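PDB 4K3Y: neuraminidase from Influenza A virus, which forms the neuraminidase-like ectodomain of a bat influenza A virus, a tetramer of beta-propeller subunits, with an uncertain enzymatic role. Local coordinates for residues I34-V46 and K51-G63. Sequence-based numbering, arbitrary orientation.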
# COMPACT_ATOMS: atom_id res chain seq x y z
N ILE C 34 -18.09 -15.48 3.60
CA ILE C 34 -17.01 -14.66 3.03
C ILE C 34 -17.59 -13.60 2.10
O ILE C 34 -18.42 -13.91 1.24
CB ILE C 34 -16.04 -15.51 2.20
CG1 ILE C 34 -15.44 -16.62 3.05
CG2 ILE C 34 -14.94 -14.61 1.61
CD1 ILE C 34 -14.39 -17.46 2.31
N PRO C 35 -17.15 -12.33 2.28
CA PRO C 35 -17.50 -11.23 1.37
C PRO C 35 -17.11 -11.51 -0.09
O PRO C 35 -16.08 -12.15 -0.36
CB PRO C 35 -16.68 -10.05 1.92
CG PRO C 35 -16.55 -10.34 3.37
CD PRO C 35 -16.40 -11.85 3.46
N ASP C 36 -17.93 -11.03 -1.03
CA ASP C 36 -17.77 -11.38 -2.44
C ASP C 36 -16.54 -10.72 -3.07
O ASP C 36 -16.03 -11.18 -4.10
CB ASP C 36 -19.04 -11.02 -3.23
CG ASP C 36 -20.23 -11.90 -2.85
OD1 ASP C 36 -20.03 -13.09 -2.52
OD2 ASP C 36 -21.38 -11.39 -2.89
N GLU C 37 -16.04 -9.66 -2.43
CA GLU C 37 -14.91 -8.90 -2.95
C GLU C 37 -13.60 -9.63 -2.73
O GLU C 37 -12.57 -9.22 -3.27
CB GLU C 37 -14.79 -7.52 -2.30
CG GLU C 37 -16.10 -6.78 -2.15
CD GLU C 37 -16.77 -7.09 -0.83
OE1 GLU C 37 -16.03 -7.28 0.17
OE2 GLU C 37 -18.01 -7.16 -0.78
N GLN C 38 -13.63 -10.69 -1.92
CA GLN C 38 -12.43 -11.48 -1.71
C GLN C 38 -12.15 -12.40 -2.89
O GLN C 38 -13.08 -12.95 -3.52
CB GLN C 38 -12.50 -12.29 -0.40
CG GLN C 38 -12.38 -11.46 0.86
CD GLN C 38 -12.31 -12.31 2.13
OE1 GLN C 38 -11.88 -13.47 2.10
NE2 GLN C 38 -12.74 -11.75 3.25
N MET C 39 -10.87 -12.53 -3.22
CA MET C 39 -10.40 -13.60 -4.09
C MET C 39 -10.78 -14.96 -3.47
O MET C 39 -10.63 -15.16 -2.25
CB MET C 39 -8.88 -13.49 -4.25
CG MET C 39 -8.24 -14.63 -5.02
SD MET C 39 -8.46 -14.42 -6.79
CE MET C 39 -7.01 -13.44 -7.18
N LEU C 40 -11.30 -15.87 -4.29
CA LEU C 40 -11.54 -17.25 -3.87
C LEU C 40 -10.21 -17.97 -3.75
O LEU C 40 -9.46 -18.06 -4.70
CB LEU C 40 -12.43 -17.99 -4.87
CG LEU C 40 -13.94 -17.95 -4.63
CD1 LEU C 40 -14.39 -16.58 -4.13
CD2 LEU C 40 -14.67 -18.30 -5.91
N THR C 41 -9.93 -18.50 -2.57
CA THR C 41 -8.65 -19.13 -2.30
C THR C 41 -8.77 -20.65 -2.16
O THR C 41 -9.83 -21.16 -1.79
CB THR C 41 -8.06 -18.62 -0.99
OG1 THR C 41 -8.90 -19.04 0.10
CG2 THR C 41 -8.02 -17.12 -1.01
N ARG C 42 -7.68 -21.34 -2.47
CA ARG C 42 -7.54 -22.76 -2.19
C ARG C 42 -6.06 -23.11 -1.95
O ARG C 42 -5.16 -22.33 -2.29
CB ARG C 42 -8.16 -23.61 -3.31
CG ARG C 42 -7.43 -23.59 -4.65
CD ARG C 42 -7.99 -24.67 -5.59
NE ARG C 42 -6.99 -25.20 -6.51
CZ ARG C 42 -6.12 -26.17 -6.20
NH1 ARG C 42 -6.13 -26.71 -4.99
NH2 ARG C 42 -5.25 -26.58 -7.11
N GLN C 43 -5.81 -24.28 -1.36
CA GLN C 43 -4.47 -24.69 -0.97
C GLN C 43 -3.80 -23.61 -0.10
O GLN C 43 -2.65 -23.23 -0.31
CB GLN C 43 -3.61 -25.05 -2.21
CG GLN C 43 -2.54 -26.14 -1.96
CD GLN C 43 -1.09 -25.63 -2.11
OE1 GLN C 43 -0.34 -26.11 -2.96
NE2 GLN C 43 -0.70 -24.68 -1.27
N ASN C 44 -4.53 -23.11 0.89
CA ASN C 44 -3.95 -22.16 1.81
C ASN C 44 -2.89 -22.80 2.71
O ASN C 44 -2.94 -24.00 3.00
CB ASN C 44 -5.03 -21.48 2.65
CG ASN C 44 -6.05 -20.76 1.81
OD1 ASN C 44 -5.93 -19.56 1.56
ND2 ASN C 44 -7.06 -21.48 1.34
N PHE C 45 -1.92 -22.00 3.10
CA PHE C 45 -0.97 -22.37 4.14
C PHE C 45 -0.25 -21.10 4.59
O PHE C 45 -0.31 -20.05 3.93
CB PHE C 45 0.03 -23.44 3.65
CG PHE C 45 1.02 -22.92 2.65
CD1 PHE C 45 0.71 -22.91 1.29
CD2 PHE C 45 2.26 -22.44 3.06
CE1 PHE C 45 1.63 -22.42 0.35
CE2 PHE C 45 3.18 -21.95 2.13
CZ PHE C 45 2.87 -21.94 0.77
N VAL C 46 0.44 -21.20 5.71
CA VAL C 46 1.09 -20.04 6.27
C VAL C 46 2.59 -20.25 6.30
O VAL C 46 3.08 -21.34 6.67
CB VAL C 46 0.57 -19.77 7.67
CG1 VAL C 46 1.32 -18.59 8.31
CG2 VAL C 46 -0.92 -19.49 7.61
N LYS C 51 9.98 -10.71 9.40
CA LYS C 51 9.18 -9.50 9.61
C LYS C 51 7.68 -9.76 9.80
O LYS C 51 7.00 -9.00 10.50
CB LYS C 51 9.39 -8.51 8.46
CG LYS C 51 10.86 -8.23 8.12
CD LYS C 51 11.63 -7.65 9.31
CE LYS C 51 13.11 -7.43 8.99
NZ LYS C 51 13.95 -7.36 10.23
N GLU C 52 7.15 -10.82 9.18
CA GLU C 52 5.70 -11.08 9.22
C GLU C 52 5.33 -12.54 8.89
O GLU C 52 6.18 -13.34 8.48
CB GLU C 52 4.96 -10.15 8.26
CG GLU C 52 5.51 -10.22 6.84
CD GLU C 52 4.80 -9.31 5.86
OE1 GLU C 52 4.14 -8.34 6.30
OE2 GLU C 52 4.91 -9.57 4.63
N CYS C 53 4.06 -12.87 9.08
CA CYS C 53 3.52 -14.14 8.61
C CYS C 53 2.72 -13.88 7.34
O CYS C 53 1.93 -12.93 7.29
CB CYS C 53 2.65 -14.78 9.69
SG CYS C 53 3.62 -15.50 11.02
N ARG C 54 2.93 -14.69 6.31
CA ARG C 54 2.11 -14.55 5.10
C ARG C 54 1.24 -15.77 4.84
O ARG C 54 1.61 -16.91 5.13
CB ARG C 54 2.94 -14.22 3.85
CG ARG C 54 3.63 -12.86 3.90
CD ARG C 54 4.30 -12.47 2.58
NE ARG C 54 3.34 -12.06 1.53
CZ ARG C 54 2.62 -10.94 1.55
NH1 ARG C 54 2.70 -10.10 2.58
NH2 ARG C 54 1.79 -10.65 0.55
N ARG C 55 0.07 -15.48 4.29
CA ARG C 55 -0.92 -16.47 3.88
C ARG C 55 -0.74 -16.71 2.39
O ARG C 55 -1.16 -15.89 1.56
CB ARG C 55 -2.34 -15.93 4.12
CG ARG C 55 -3.37 -17.00 4.34
CD ARG C 55 -4.53 -16.92 3.39
NE ARG C 55 -5.70 -16.28 4.00
CZ ARG C 55 -6.97 -16.48 3.64
NH1 ARG C 55 -7.28 -17.33 2.67
NH2 ARG C 55 -7.94 -15.83 4.26
N PHE C 56 -0.12 -17.83 2.04
CA PHE C 56 -0.01 -18.21 0.65
C PHE C 56 -1.20 -19.04 0.20
O PHE C 56 -1.80 -19.78 1.00
CB PHE C 56 1.28 -18.97 0.44
CG PHE C 56 2.48 -18.11 0.56
CD1 PHE C 56 2.97 -17.75 1.81
CD2 PHE C 56 3.08 -17.61 -0.58
CE1 PHE C 56 4.07 -16.93 1.91
CE2 PHE C 56 4.17 -16.79 -0.49
CZ PHE C 56 4.67 -16.45 0.76
N PHE C 57 -1.55 -18.91 -1.07
CA PHE C 57 -2.66 -19.66 -1.64
C PHE C 57 -2.68 -19.64 -3.16
O PHE C 57 -1.92 -18.89 -3.81
CB PHE C 57 -4.00 -19.14 -1.11
CG PHE C 57 -4.27 -17.71 -1.47
CD1 PHE C 57 -4.88 -17.38 -2.67
CD2 PHE C 57 -3.91 -16.69 -0.60
CE1 PHE C 57 -5.14 -16.05 -3.00
CE2 PHE C 57 -4.16 -15.35 -0.92
CZ PHE C 57 -4.78 -15.04 -2.12
N VAL C 58 -3.54 -20.48 -3.72
CA VAL C 58 -3.80 -20.50 -5.16
C VAL C 58 -5.21 -19.96 -5.38
O VAL C 58 -6.12 -20.26 -4.60
CB VAL C 58 -3.63 -21.92 -5.73
CG1 VAL C 58 -3.99 -21.95 -7.22
CG2 VAL C 58 -2.18 -22.40 -5.50
N SER C 59 -5.41 -19.14 -6.41
CA SER C 59 -6.69 -18.45 -6.59
C SER C 59 -7.68 -19.26 -7.42
O SER C 59 -7.28 -20.18 -8.14
CB SER C 59 -6.47 -17.15 -7.31
OG SER C 59 -6.00 -17.45 -8.61
N MET C 60 -8.96 -18.90 -7.30
CA MET C 60 -10.03 -19.46 -8.12
C MET C 60 -10.86 -18.32 -8.72
O MET C 60 -11.77 -18.55 -9.52
CB MET C 60 -10.93 -20.38 -7.30
CG MET C 60 -10.22 -21.52 -6.57
SD MET C 60 -11.28 -22.28 -5.30
CE MET C 60 -12.73 -22.72 -6.25
N GLY C 61 -10.56 -17.08 -8.32
CA GLY C 61 -11.19 -15.91 -8.91
C GLY C 61 -12.22 -15.19 -8.07
O GLY C 61 -12.08 -15.05 -6.86
N TYR C 62 -13.28 -14.73 -8.73
CA TYR C 62 -14.29 -13.89 -8.08
C TYR C 62 -15.70 -14.22 -8.57
O TYR C 62 -15.87 -14.87 -9.60
CB TYR C 62 -14.01 -12.42 -8.40
CG TYR C 62 -12.65 -11.91 -7.98
CD1 TYR C 62 -12.46 -11.41 -6.70
CD2 TYR C 62 -11.57 -11.91 -8.86
CE1 TYR C 62 -11.22 -10.93 -6.30
CE2 TYR C 62 -10.33 -11.43 -8.47
CZ TYR C 62 -10.16 -10.94 -7.18
OH TYR C 62 -8.94 -10.46 -6.76
N GLY C 63 -16.71 -13.75 -7.83
CA GLY C 63 -18.08 -13.78 -8.31
C GLY C 63 -18.35 -12.70 -9.35
O GLY C 63 -19.21 -12.83 -10.22
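Arg42 and Val58 exchange two backbone hydrogen bonds, as do Phe45 and Phe56, pairing the first two strands of a four-stranded beta-propeller blade as an antiparallel hairpin. Between these pairs a beta bulge shifts the register by one residue: Gln43 turns the corner, and its OE1 accepts a hydrogen bond from Ala102 N, in strand 101-106 of the next blade. An amide suits Asn44, just after the bulge, because it can both accept and donate: OD1 takes a hydrogen bond from Arg55 NH1 (2.8 Å), the donor lying above the carbonyl plane, and ND2 gives hydrogen bonds to Thr41 OG1 (3.3 Å) and Glu339 OE2. The long Arg55 chain doubles back to bring its guanidinium edge to the amide. Thr41 uses OG1 for Asn44 and lays CG2 over one face of the Phe57 ring, 3.7 Å from the centroid. On the other side of the sheet, the flat Phe45 ring lets Phe56 CB lie against its face, a CH-pi contact 3.7 Å from the centroid; the nearly parallel rings are slid apart, and both side chains are buried against Ser104. Leu40 N hydrogen-bonds to Gly61 O; at Gly61's backbone angles a CB would jam against Met60 O, which calls for glycine. Pro35 packs on Tyr62 of a neighbouring subunit. Within the chain, the unbranched thioether of Met39 curls into a Met-aromatic contact, its SD lying obliquely 4.3 Å from the centroid of the Tyr62 ring.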